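Local atomic coordinates of acarbose Kinase Mak1 (PDB entry 6WB4), a protein that probably phosphorylates the antidiabetic drug acarbose with ATP, as a carbohydrate kinase of the pfkB (ribokinase-like) family from the human microbiome. Residues D199-A205 / A224-M230. Residues are numbered along the deposited sequence; the frame is centred on the assembly and turned at random.
Sequences DYVFVSA and AQFVVVM. With ATP (adenosine-5'-triphosphate), chain H.
F202 and V228 are paired neighbours on parallel strands 200-204 and 226-230. Helix 211-221 links these adjacent strands of the large sheet in a beta-alpha-beta unit of this ribokinase-like fold. The strand pair is tightest in the middle. V228 N gives its hydrogen to V201 O at 2.8 Å, nearly straight, and V228 O receives V203 N at 2.9 Å. On one face, the F202 ring lies alongside V228, with F202 CD2 3.6 Å from V228 CB. The methyl CE of selenomethionine M230 meets the edge of this ring; a bend at chi3 (-54°) turns it back over F202 CB, at 3.7 Å. On the other face, V203 CG1 meets V229 CG2 and V227 CG1, V201 CG2 rests on A224 CB, and helix 211-221 packs on V227 and V229.

Around Y200 and F226 the pair is looser. V201 N to F226 O is a weak bond of 3.5 Å. The ring planes are 7° apart, but their faces hardly cover each other. Q225 N to D199 O, 2.9 Å, closes this end. Here Q225 is exposed, and a water joins its NE2 to D199 OD1, which also forms a salt bridge with R223. At the other end, the M230 side chain lies against the ribose of ATP. The apolar, backbone-bonded core thus carries S204 and M230 into the nucleotide pocket, while polar, hydrated groups finish the distant end.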
loop_
_atom_site.group_PDB
_atom_site.type_symbol
_atom_site.label_atom_id
_atom_site.label_comp_id
_atom_site.label_asym_id
_atom_site.label_seq_id
_atom_site.Cartn_x
_atom_site.Cartn_y
_atom_site.Cartn_z
ATOM N N ASP B 199 11.162 30.796 -13.558
ATOM C CA ASP B 199 10.585 32.132 -13.652
ATOM C C ASP B 199 9.581 32.361 -12.526
ATOM O O ASP B 199 9.543 33.434 -11.927
ATOM C CB ASP B 199 9.927 32.342 -15.027
ATOM C CG ASP B 199 10.919 32.201 -16.180
ATOM O OD1 ASP B 199 11.960 32.893 -16.165
ATOM O OD2 ASP B 199 10.677 31.383 -17.092
ATOM N N TYR B 200 8.740 31.366 -12.265
ATOM C CA TYR B 200 7.749 31.484 -11.203
ATOM C C TYR B 200 8.024 30.427 -10.146
ATOM O O TYR B 200 7.897 29.232 -10.408
ATOM C CB TYR B 200 6.320 31.338 -11.746
ATOM C CG TYR B 200 6.114 31.925 -13.130
ATOM C CD1 TYR B 200 6.589 33.191 -13.455
ATOM C CD2 TYR B 200 5.447 31.209 -14.112
ATOM C CE1 TYR B 200 6.409 33.724 -14.716
ATOM C CE2 TYR B 200 5.262 31.735 -15.380
ATOM C CZ TYR B 200 5.747 32.994 -15.674
ATOM O OH TYR B 200 5.571 33.522 -16.933
ATOM N N VAL B 201 8.404 30.865 -8.951
ATOM C CA VAL B 201 8.779 29.934 -7.895
ATOM C C VAL B 201 7.696 29.835 -6.829
ATOM O O VAL B 201 7.210 30.850 -6.332
ATOM C CB VAL B 201 10.111 30.351 -7.225
ATOM C CG1 VAL B 201 10.467 29.419 -6.056
ATOM C CG2 VAL B 201 11.239 30.426 -8.261
ATOM N N PHE B 202 7.309 28.605 -6.504
ATOM C CA PHE B 202 6.350 28.352 -5.433
ATOM C C PHE B 202 7.056 27.575 -4.331
ATOM O O PHE B 202 7.836 26.661 -4.609
ATOM C CB PHE B 202 5.126 27.574 -5.938
ATOM C CG PHE B 202 4.351 28.280 -7.025
ATOM C CD1 PHE B 202 4.729 28.161 -8.355
ATOM C CD2 PHE B 202 3.252 29.072 -6.715
ATOM C CE1 PHE B 202 4.014 28.816 -9.357
ATOM C CE2 PHE B 202 2.534 29.728 -7.714
ATOM C CZ PHE B 202 2.914 29.598 -9.032
ATOM N N VAL B 203 6.788 27.929 -3.082
ATOM C CA VAL B 203 7.401 27.218 -1.968
ATOM C C VAL B 203 6.493 27.237 -0.741
ATOM O O VAL B 203 5.735 28.187 -0.530
ATOM C CB VAL B 203 8.782 27.817 -1.614
ATOM C CG1 VAL B 203 8.640 29.281 -1.211
ATOM C CG2 VAL B 203 9.476 26.994 -0.516
ATOM N N SER B 204 6.554 26.160 0.038
ATOM C CA SER B 204 5.812 26.045 1.285
ATOM C C SER B 204 6.474 26.847 2.385
ATOM O O SER B 204 7.699 26.984 2.404
ATOM C CB SER B 204 5.702 24.582 1.710
ATOM O OG SER B 204 5.027 24.469 2.951
ATOM N N ALA B 205 5.671 27.400 3.286
ATOM C CA ALA B 205 6.216 28.101 4.450
ATOM C C ALA B 205 6.676 27.124 5.527
ATOM O O ALA B 205 7.518 27.460 6.358
ATOM C CB ALA B 205 5.191 29.058 5.020
ATOM N N ALA B 224 14.055 34.289 -10.969
ATOM C CA ALA B 224 12.640 34.372 -10.603
ATOM C C ALA B 224 12.107 35.789 -10.716
ATOM O O ALA B 224 12.787 36.743 -10.349
ATOM C CB ALA B 224 12.425 33.849 -9.194
ATOM N N GLN B 225 10.899 35.920 -11.259
ATOM C CA GLN B 225 10.225 37.211 -11.348
ATOM C C GLN B 225 9.462 37.489 -10.065
ATOM O O GLN B 225 9.266 38.639 -9.683
ATOM C CB GLN B 225 9.272 37.256 -12.540
ATOM C CG GLN B 225 9.946 37.123 -13.889
ATOM C CD GLN B 225 8.947 36.901 -15.000
ATOM O OE1 GLN B 225 7.763 37.201 -14.850
ATOM N NE2 GLN B 225 9.413 36.359 -16.122
ATOM N N PHE B 226 9.019 36.421 -9.411
ATOM C CA PHE B 226 8.391 36.543 -8.104
ATOM C C PHE B 226 8.468 35.225 -7.334
ATOM O O PHE B 226 8.781 34.182 -7.905
ATOM C CB PHE B 226 6.926 36.988 -8.245
ATOM C CG PHE B 226 6.155 36.231 -9.289
ATOM C CD1 PHE B 226 5.525 35.043 -8.974
ATOM C CD2 PHE B 226 6.053 36.715 -10.583
ATOM C CE1 PHE B 226 4.815 34.345 -9.933
ATOM C CE2 PHE B 226 5.346 36.022 -11.541
ATOM C CZ PHE B 226 4.724 34.838 -11.215
ATOM N N VAL B 227 8.184 35.273 -6.036
ATOM C CA VAL B 227 8.197 34.064 -5.223
ATOM C C VAL B 227 6.895 33.962 -4.451
ATOM O O VAL B 227 6.529 34.871 -3.708
ATOM C CB VAL B 227 9.380 34.036 -4.229
ATOM C CG1 VAL B 227 9.253 32.843 -3.294
ATOM C CG2 VAL B 227 10.708 33.987 -4.970
ATOM N N VAL B 228 6.184 32.865 -4.644
ATOM C CA VAL B 228 4.938 32.656 -3.930
ATOM C C VAL B 228 5.120 31.710 -2.757
ATOM O O VAL B 228 5.425 30.527 -2.938
ATOM C CB VAL B 228 3.849 32.100 -4.854
ATOM C CG1 VAL B 228 2.550 31.915 -4.078
ATOM C CG2 VAL B 228 3.649 33.030 -6.046
ATOM N N VAL B 229 4.927 32.238 -1.552
ATOM C CA VAL B 229 5.003 31.427 -0.349
ATOM C C VAL B 229 3.609 31.067 0.104
ATOM O O VAL B 229 2.791 31.940 0.380
ATOM C CB VAL B 229 5.744 32.147 0.789
ATOM C CG1 VAL B 229 5.889 31.222 1.985
ATOM C CG2 VAL B 229 7.115 32.620 0.306
HETATM N N MSE B 230 3.337 29.773 0.168
HETATM C CA MSE B 230 2.035 29.299 0.601
HETATM C C MSE B 230 2.070 28.918 2.078
HETATM O O MSE B 230 3.047 28.333 2.555
HETATM C CB MSE B 230 1.593 28.131 -0.278
HETATM C CG MSE B 230 1.138 28.598 -1.662
HETATM SE SE MSE B 230 1.342 27.282 -3.073
HETATM C CE MSE B 230 3.235 26.904 -2.826
HETATM P PG ATP H . 1.469 20.121 -0.706
HETATM O O1G ATP H . 0.644 19.285 0.247
HETATM O O2G ATP H . 2.938 20.205 -0.361
HETATM O O3G ATP H . 1.183 19.862 -2.165
HETATM P PB ATP H . 1.205 22.407 0.915
HETATM O O1B ATP H . 0.753 21.538 2.065
HETATM O O2B ATP H . 2.612 22.961 0.889
HETATM O O3B ATP H . 0.934 21.620 -0.466
HETATM P PA ATP H . -0.143 24.634 1.995
HETATM O O1A ATP H . 1.101 25.441 2.288
HETATM O O2A ATP H . -0.798 23.844 3.105
HETATM O O3A ATP H . 0.177 23.637 0.771
HETATM O "O5'" ATP H . -1.251 25.606 1.334
HETATM C "C5'" ATP H . -1.159 25.969 -0.047
HETATM C "C4'" ATP H . -2.218 26.997 -0.449
HETATM O "O4'" ATP H . -3.524 26.409 -0.478
HETATM C "C3'" ATP H . -2.285 28.186 0.498
HETATM O "O3'" ATP H . -1.595 29.314 -0.041
HETATM C "C2'" ATP H . -3.761 28.497 0.640
HETATM O "O2'" ATP H . -4.129 29.618 -0.173
HETATM C "C1'" ATP H . -4.482 27.242 0.179
HETATM N N9 ATP H . -4.909 26.575 1.428
HETATM C C8 ATP H . -4.297 25.520 2.004
HETATM N N7 ATP H . -4.920 25.155 3.153
HETATM C C5 ATP H . -5.955 26.000 3.326
HETATM C C6 ATP H . -7.023 26.175 4.332
HETATM N N6 ATP H . -7.103 25.352 5.403
HETATM N N1 ATP H . -7.906 27.180 4.140
HETATM C C2 ATP H . -7.833 28.000 3.074
HETATM N N3 ATP H . -6.891 27.900 2.121
HETATM C C4 ATP H . -5.943 26.936 2.189
HETATM O O HOH W 1 12.213 35.234 -15.069
#